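Local coordinates for protein orotidine 5'-phosphate decarboxylase (Sulfolobus solfataricus, PDB 4DBD) that probably catalyses the decarboxylation of orotidine 5'-monophosphate to UMP, the last step of de novo UMP synthesis, and works as a homodimer, at residues A[5-10]-A[183-188]; A[31-36]-A[58-63]; A[82-87]-A[108-113]. All coordinates share one frame; numbering follows the deposited sequence. Where two conformers were deposited one is given.

How the interactions relate
All three are buried contacts in one closed barrel of eight parallel strands. Interaction 1 joins the first strand to the last, closing the ring. Interactions 2 and 3 lie, in sequence, between its strands, and join the second to the third and the fourth to the fifth. Interactions 2 and 3 share backbone bonds between strands 55-62 and 81-85; M10 packs on L35 between 1 and 2; 1 and 3 do not touch. The chemistry differs at the strand ends. Interaction 1 ends at a sulfate, interaction 2 carries the predicted catalytic aspartate and lysine, interaction 3 ends in a carbonyl held by serine and water. All three reach the second subunit, interaction 1 through R188 alone.

Interaction 1. Residues A[5-10]-A[183-188]; sequences RVILAM and YEIIGR. With SO4 (sulfate ion), chain B.
I7 lies against Y183 and I185 inside the barrel. Its CB is 3.9 Å from I185 CG1. From there CG1 leads on to Y183 CB. The tip, CD1, comes closest, 3.7 Å from Y183 CB. With chi1 at -68°, CG1 sits anti to the carbonyl carbon and the chain leans back toward Y183. The other branch, CG2, lies beside I185 CG1. A9 CB continues this row and packs on I185 CG2. V6 and I186 face the other way, under helix 196-210, where V6 CG2 meets I186 CD1.

Four backbone hydrogen bonds join the parallel strands, among them I7 N to E184 O at 2.8 Å. Beyond them segment 183-188 starts a helix that holds a sulfate, probably from the crystallisation liquor and also bound by Q169 NE2. G187 N binds SO4 O4. R188 grips SO4 O2 twice, through N and NE, each at 2.8 Å. Its NH2 reaches SO4 O3 at 3.0 Å, so the anion meets the guanidinium edge-on. The sulfate lies at the C-terminal end of the last strand, where many TIM barrels bind phosphate, consistent with the predicted substrate binding by G187 and R188.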
# COMPACT_ATOMS: atom_id res chain seq x y z
N ARG A 5 16.26 -4.34 20.51
CA ARG A 5 15.02 -4.96 20.08
C ARG A 5 14.25 -3.96 19.24
O ARG A 5 13.06 -4.16 18.97
CB ARG A 5 14.18 -5.31 21.30
CG ARG A 5 14.82 -6.31 22.23
CD ARG A 5 14.55 -7.70 21.74
NE ARG A 5 14.87 -8.71 22.75
CZ ARG A 5 14.13 -9.79 22.96
NH1 ARG A 5 13.04 -10.00 22.24
NH2 ARG A 5 14.49 -10.66 23.90
N VAL A 6 14.91 -2.87 18.87
CA VAL A 6 14.24 -1.78 18.18
C VAL A 6 14.44 -1.79 16.67
O VAL A 6 15.56 -1.95 16.18
CB VAL A 6 14.68 -0.40 18.71
CG1 VAL A 6 14.10 0.71 17.85
CG2 VAL A 6 14.28 -0.22 20.16
N ILE A 7 13.35 -1.62 15.94
CA ILE A 7 13.42 -1.39 14.50
C ILE A 7 13.04 0.06 14.26
O ILE A 7 11.92 0.47 14.60
CB ILE A 7 12.46 -2.32 13.71
CG1 ILE A 7 12.92 -3.78 13.80
CG2 ILE A 7 12.38 -1.88 12.25
CD1 ILE A 7 11.88 -4.78 13.36
N LEU A 8 13.95 0.85 13.71
CA LEU A 8 13.67 2.25 13.44
C LEU A 8 12.71 2.39 12.27
O LEU A 8 12.98 1.90 11.17
CB LEU A 8 14.95 3.04 13.13
CG LEU A 8 14.75 4.49 12.69
CD1 LEU A 8 14.06 5.31 13.80
CD2 LEU A 8 16.07 5.16 12.28
N ALA A 9 11.59 3.08 12.49
CA ALA A 9 10.69 3.38 11.38
C ALA A 9 11.14 4.69 10.79
O ALA A 9 10.78 5.77 11.30
CB ALA A 9 9.24 3.44 11.85
N MET A 10 11.96 4.62 9.76
CA MET A 10 12.48 5.84 9.17
C MET A 10 11.50 6.40 8.15
O MET A 10 11.61 6.14 6.96
CB MET A 10 13.86 5.63 8.56
CG MET A 10 14.53 6.93 8.16
SD MET A 10 16.33 6.81 8.11
CE MET A 10 16.52 5.60 6.80
N TYR A 183 10.53 -7.72 18.29
CA TYR A 183 11.07 -6.39 18.08
C TYR A 183 9.97 -5.35 18.13
O TYR A 183 8.82 -5.63 17.78
CB TYR A 183 11.79 -6.34 16.73
CG TYR A 183 12.85 -7.39 16.63
CD1 TYR A 183 14.07 -7.25 17.28
CD2 TYR A 183 12.63 -8.55 15.89
CE1 TYR A 183 15.04 -8.24 17.19
CE2 TYR A 183 13.58 -9.53 15.80
CZ TYR A 183 14.79 -9.38 16.45
OH TYR A 183 15.73 -10.37 16.35
N GLU A 184 10.33 -4.16 18.59
CA GLU A 184 9.42 -3.02 18.56
C GLU A 184 9.81 -2.01 17.49
O GLU A 184 10.97 -1.60 17.38
CB GLU A 184 9.34 -2.35 19.95
CG GLU A 184 8.35 -3.06 20.85
CD GLU A 184 8.33 -2.52 22.28
OE1 GLU A 184 8.59 -1.32 22.52
OE2 GLU A 184 8.06 -3.33 23.18
N ILE A 185 8.82 -1.62 16.70
CA ILE A 185 9.01 -0.64 15.65
C ILE A 185 8.68 0.74 16.20
O ILE A 185 7.57 0.98 16.67
CB ILE A 185 8.10 -0.93 14.47
CG1 ILE A 185 8.52 -2.25 13.83
CG2 ILE A 185 8.16 0.22 13.45
CD1 ILE A 185 7.47 -2.89 12.96
N ILE A 186 9.66 1.63 16.12
CA ILE A 186 9.56 2.94 16.72
C ILE A 186 10.00 4.00 15.72
O ILE A 186 11.07 3.91 15.12
CB ILE A 186 10.43 3.01 18.00
CG1 ILE A 186 10.06 1.84 18.92
CG2 ILE A 186 10.24 4.35 18.71
CD1 ILE A 186 10.93 1.71 20.15
N GLY A 187 9.13 4.99 15.52
CA GLY A 187 9.38 6.03 14.55
C GLY A 187 9.58 7.38 15.20
O GLY A 187 10.69 7.71 15.60
N ARG A 188 8.49 8.13 15.35
CA ARG A 188 8.56 9.53 15.80
C ARG A 188 9.31 9.72 17.12
O ARG A 188 10.03 10.71 17.29
CB ARG A 188 7.15 10.12 15.92
CG ARG A 188 6.58 10.59 14.58
CD ARG A 188 5.11 10.88 14.68
NE ARG A 188 4.33 9.65 14.63
CZ ARG A 188 3.00 9.61 14.62
NH1 ARG A 188 2.32 10.75 14.65
NH2 ARG A 188 2.37 8.44 14.56
S SO4 B . 5.51 6.01 14.78
O1 SO4 B . 5.52 5.15 13.59
O2 SO4 B . 5.97 7.35 14.43
O3 SO4 B . 4.14 6.11 15.30
O4 SO4 B . 6.38 5.43 15.80

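Interaction 2. Residues A[31-36]-A[58-63]; sequences VGLPLV and VDFKLA
The second and third strands of the TIM barrel meet here, at the predicted catalytic site, through V31 O and D59 N. This parallel backbone bond is 2.8 Å long and nearly straight, at 176°. Past it the chains part, because G32 sits just before helix 33-39. A water spans the opening. It accepts from L33 N at 2.9 Å and donates to D59 O at 2.8 Å.

F60 fills the space between the strand and the new helix. Its CG stands anti to the carbonyl carbon (chi1 -70°), and the ring swings toward L33 and V36. L33 CG lies over one face, 3.9 Å from the ring centroid, in a CH-pi contact. V58 CG1 lies over the opposite face, toward the rim. V36 CG2 comes at the edge, 3.8 Å from F60 CZ. The ring is thus held between two aliphatic groups. L33 of the second subunit also packs on F60.

D59 turns the other way, into the barrel. Its OD1 accepts from K61 N at 3.0 Å, which makes an Asx turn. Its OD2 meets K61 NZ at 2.6 Å on the syn side, in a salt bridge. K30 forms a second salt bridge to OD2, and D64 of the second subunit pairs with K61. The carboxylate is tied both to the backbone and to two lysines. With an alanine here, K30 and K61 would probably lose the carboxylate they share, leaving D64 of the second subunit as the remaining acidic partner named for K61. These charges are consistent with the Lys-Asp-Lys-Asp array of this family, its last aspartate coming from the other subunit and K61 being the predicted proton donor.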
# COMPACT_ATOMS: atom_id res chain seq x y z
N VAL A 31 11.97 1.08 6.22
CA VAL A 31 11.89 2.17 5.26
C VAL A 31 10.49 2.26 4.67
O VAL A 31 10.00 1.28 4.13
CB VAL A 31 12.89 1.93 4.11
CG1 VAL A 31 12.81 3.06 3.10
CG2 VAL A 31 14.31 1.79 4.65
N GLY A 32 9.87 3.44 4.74
CA GLY A 32 8.51 3.62 4.26
C GLY A 32 8.37 4.47 3.02
O GLY A 32 9.36 5.00 2.50
N LEU A 33 7.14 4.59 2.53
CA LEU A 33 6.87 5.47 1.39
C LEU A 33 7.15 6.94 1.68
O LEU A 33 7.62 7.68 0.79
CB LEU A 33 5.43 5.29 0.90
CG LEU A 33 5.26 4.31 -0.26
CD1 LEU A 33 3.80 3.89 -0.39
CD2 LEU A 33 5.79 4.93 -1.56
N PRO A 34 6.88 7.40 2.91
CA PRO A 34 7.16 8.82 3.15
C PRO A 34 8.62 9.18 2.89
O PRO A 34 8.91 10.27 2.37
CB PRO A 34 6.84 8.99 4.63
CG PRO A 34 5.77 7.94 4.89
CD PRO A 34 6.19 6.77 4.06
N LEU A 35 9.54 8.28 3.25
CA LEU A 35 10.97 8.53 3.05
C LEU A 35 11.32 8.49 1.59
O LEU A 35 11.97 9.41 1.06
CB LEU A 35 11.81 7.50 3.81
CG LEU A 35 13.33 7.67 3.67
CD1 LEU A 35 13.78 8.89 4.45
CD2 LEU A 35 14.07 6.45 4.17
N VAL A 36 10.90 7.42 0.92
CA VAL A 36 11.21 7.26 -0.50
C VAL A 36 10.65 8.42 -1.33
O VAL A 36 11.29 8.87 -2.27
CB VAL A 36 10.71 5.90 -1.02
CG1 VAL A 36 10.95 5.78 -2.52
CG2 VAL A 36 11.42 4.77 -0.28
N VAL A 58 11.52 -3.03 3.93
CA VAL A 58 10.77 -2.03 3.19
C VAL A 58 9.30 -2.26 3.52
O VAL A 58 8.79 -3.38 3.40
CB VAL A 58 11.02 -2.13 1.66
CG1 VAL A 58 9.92 -1.39 0.92
CG2 VAL A 58 12.39 -1.56 1.32
N ASP A 59 8.64 -1.19 3.97
CA ASP A 59 7.23 -1.25 4.33
C ASP A 59 6.43 -0.27 3.48
O ASP A 59 6.28 0.90 3.82
CB ASP A 59 7.03 -0.97 5.83
CG ASP A 59 5.59 -1.07 6.24
OD1 ASP A 59 4.80 -1.59 5.42
OD2 ASP A 59 5.24 -0.65 7.37
N PHE A 60 5.94 -0.77 2.34
CA PHE A 60 4.99 -0.03 1.53
C PHE A 60 3.59 -0.63 1.72
O PHE A 60 2.70 -0.41 0.89
CB PHE A 60 5.37 -0.12 0.05
CG PHE A 60 6.62 0.64 -0.31
CD1 PHE A 60 7.35 1.33 0.65
CD2 PHE A 60 7.06 0.66 -1.62
CE1 PHE A 60 8.49 2.03 0.30
CE2 PHE A 60 8.21 1.35 -1.98
CZ PHE A 60 8.92 2.04 -1.01
N LYS A 61 3.42 -1.39 2.81
CA LYS A 61 2.13 -2.00 3.14
C LYS A 61 1.51 -2.63 1.91
O LYS A 61 0.35 -2.36 1.56
CB LYS A 61 1.17 -0.97 3.73
CG LYS A 61 1.54 -0.47 5.13
CD LYS A 61 1.56 -1.60 6.15
CE LYS A 61 1.54 -1.06 7.59
NZ LYS A 61 2.72 -0.18 7.91
N LEU A 62 2.28 -3.50 1.26
CA LEU A 62 1.92 -4.03 -0.05
C LEU A 62 0.52 -4.65 -0.04
O LEU A 62 0.19 -5.45 0.82
CB LEU A 62 2.96 -5.05 -0.50
CG LEU A 62 4.37 -4.49 -0.75
CD1 LEU A 62 5.40 -5.60 -0.76
CD2 LEU A 62 4.41 -3.66 -2.04
N ALA A 63 -0.30 -4.25 -1.00
CA ALA A 63 -1.70 -4.70 -0.98
C ALA A 63 -2.31 -4.64 -2.37
O ALA A 63 -3.25 -3.90 -2.63
CB ALA A 63 -2.49 -3.88 0.01
O HOH W 1 5.01 3.43 4.04

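Interaction 3. Residues A[82-87]-A[108-113]; sequences FIAHSF and LYLVAV
V111 O is gripped by S86 OG at 2.9 Å and by a water at the same distance. S86 N adds a weak bond of 3.4 Å. The serine hydroxyl donates from well above the carbonyl plane, 60° out of it. At chi1 -62° its OG points away from its own carbonyl carbon, which also brings it close to L110 CB. The water accepts from F87 N and also lies 2.8 Å from H85 ND1, at the edge of the imidazole. NE2 of that ring is bonded to A63 O of the second subunit.

V111 and H85 lie side by side. V111 CG2 stands over one face of the histidine ring, 4.3 Å from its centroid, while V111 CB and CG1 both lie beside ND1. V111 CG2 also presses against I83 CG2 at 3.5 Å. I83 CG1 in turn meets Y109 CB; the tyrosine hydroxyl is bonded to E55.

These strands form the two ends of a beta-alpha-beta crossover through helix 90-103, the repeating step of a TIM barrel. Y109 N binds F82 O, A84 N binds Y109 O, and V111 N binds A84 O at 2.8 Å. On the helix side A84 CB nestles between two leucines, with L108 CD1 at 3.9 Å and L110 CD2 close by. L94 of the crossover helix packs on both A84 and L110.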
# COMPACT_ATOMS: atom_id res chain seq x y z
N PHE A 82 10.29 -7.47 3.31
CA PHE A 82 9.19 -6.65 2.82
C PHE A 82 7.93 -6.92 3.62
O PHE A 82 7.63 -8.06 3.95
CB PHE A 82 8.91 -6.95 1.34
CG PHE A 82 10.01 -6.51 0.43
CD1 PHE A 82 10.06 -5.21 -0.03
CD2 PHE A 82 11.00 -7.40 0.05
CE1 PHE A 82 11.09 -4.80 -0.88
CE2 PHE A 82 12.04 -7.00 -0.78
CZ PHE A 82 12.08 -5.71 -1.25
N ILE A 83 7.19 -5.85 3.92
CA ILE A 83 5.91 -5.98 4.62
C ILE A 83 4.76 -5.90 3.62
O ILE A 83 4.71 -5.01 2.76
CB ILE A 83 5.79 -4.90 5.72
CG1 ILE A 83 6.82 -5.20 6.83
CG2 ILE A 83 4.35 -4.83 6.26
CD1 ILE A 83 6.88 -4.15 7.91
N ALA A 84 3.86 -6.88 3.69
CA ALA A 84 2.63 -6.88 2.90
C ALA A 84 1.44 -7.11 3.82
O ALA A 84 1.60 -7.65 4.91
CB ALA A 84 2.67 -7.97 1.84
N HIS A 85 0.26 -6.70 3.37
CA HIS A 85 -0.97 -6.94 4.14
C HIS A 85 -1.47 -8.36 3.96
O HIS A 85 -1.50 -8.87 2.85
CB HIS A 85 -2.07 -5.97 3.71
CG HIS A 85 -2.09 -4.70 4.49
ND1 HIS A 85 -2.51 -4.63 5.80
CD2 HIS A 85 -1.72 -3.44 4.14
CE1 HIS A 85 -2.41 -3.38 6.23
NE2 HIS A 85 -1.93 -2.64 5.24
N SER A 86 -1.88 -8.99 5.06
CA SER A 86 -2.53 -10.30 4.97
C SER A 86 -3.90 -10.23 4.31
O SER A 86 -4.30 -11.17 3.60
CB SER A 86 -2.74 -10.90 6.37
OG SER A 86 -1.51 -11.12 7.03
N PHE A 87 -4.63 -9.14 4.52
CA PHE A 87 -6.05 -9.11 4.14
C PHE A 87 -6.30 -9.26 2.64
O PHE A 87 -7.41 -9.61 2.21
CB PHE A 87 -6.78 -7.87 4.71
CG PHE A 87 -6.49 -6.58 3.98
CD1 PHE A 87 -7.19 -6.25 2.83
CD2 PHE A 87 -5.55 -5.69 4.47
CE1 PHE A 87 -6.93 -5.05 2.16
CE2 PHE A 87 -5.29 -4.51 3.81
CZ PHE A 87 -5.98 -4.18 2.66
N LEU A 108 9.44 -12.20 3.92
CA LEU A 108 8.13 -11.57 3.89
C LEU A 108 7.59 -11.46 5.31
O LEU A 108 7.66 -12.41 6.09
CB LEU A 108 7.14 -12.40 3.03
CG LEU A 108 5.69 -11.93 2.90
CD1 LEU A 108 5.61 -10.52 2.30
CD2 LEU A 108 4.84 -12.93 2.10
N TYR A 109 7.09 -10.28 5.66
CA TYR A 109 6.35 -10.05 6.91
C TYR A 109 4.93 -9.67 6.54
O TYR A 109 4.73 -8.80 5.69
CB TYR A 109 6.99 -8.89 7.68
CG TYR A 109 8.29 -9.24 8.35
CD1 TYR A 109 8.34 -9.53 9.71
CD2 TYR A 109 9.48 -9.28 7.63
CE1 TYR A 109 9.53 -9.85 10.34
CE2 TYR A 109 10.68 -9.59 8.26
CZ TYR A 109 10.69 -9.88 9.61
OH TYR A 109 11.86 -10.20 10.24
N LEU A 110 3.94 -10.29 7.19
CA LEU A 110 2.54 -9.98 6.87
C LEU A 110 1.87 -9.20 8.00
O LEU A 110 2.06 -9.49 9.17
CB LEU A 110 1.75 -11.25 6.59
CG LEU A 110 2.13 -12.09 5.37
CD1 LEU A 110 1.23 -13.31 5.29
CD2 LEU A 110 2.03 -11.25 4.08
N VAL A 111 1.09 -8.19 7.62
CA VAL A 111 0.38 -7.38 8.60
C VAL A 111 -0.83 -8.15 9.16
O VAL A 111 -1.74 -8.53 8.41
CB VAL A 111 -0.09 -6.06 7.98
CG1 VAL A 111 -0.96 -5.30 8.99
CG2 VAL A 111 1.12 -5.24 7.57
N ALA A 112 -0.83 -8.38 10.47
CA ALA A 112 -1.92 -9.16 11.09
C ALA A 112 -2.91 -8.27 11.83
O ALA A 112 -4.12 -8.41 11.68
CB ALA A 112 -1.38 -10.25 12.01
N VAL A 113 -2.38 -7.38 12.67
CA VAL A 113 -3.20 -6.45 13.43
C VAL A 113 -2.56 -5.06 13.40
O VAL A 113 -1.36 -4.92 13.63
CB VAL A 113 -3.33 -6.88 14.90
CG1 VAL A 113 -4.33 -5.98 15.63
CG2 VAL A 113 -3.74 -8.34 14.99
O HOH W 2 -3.51 -7.12 6.63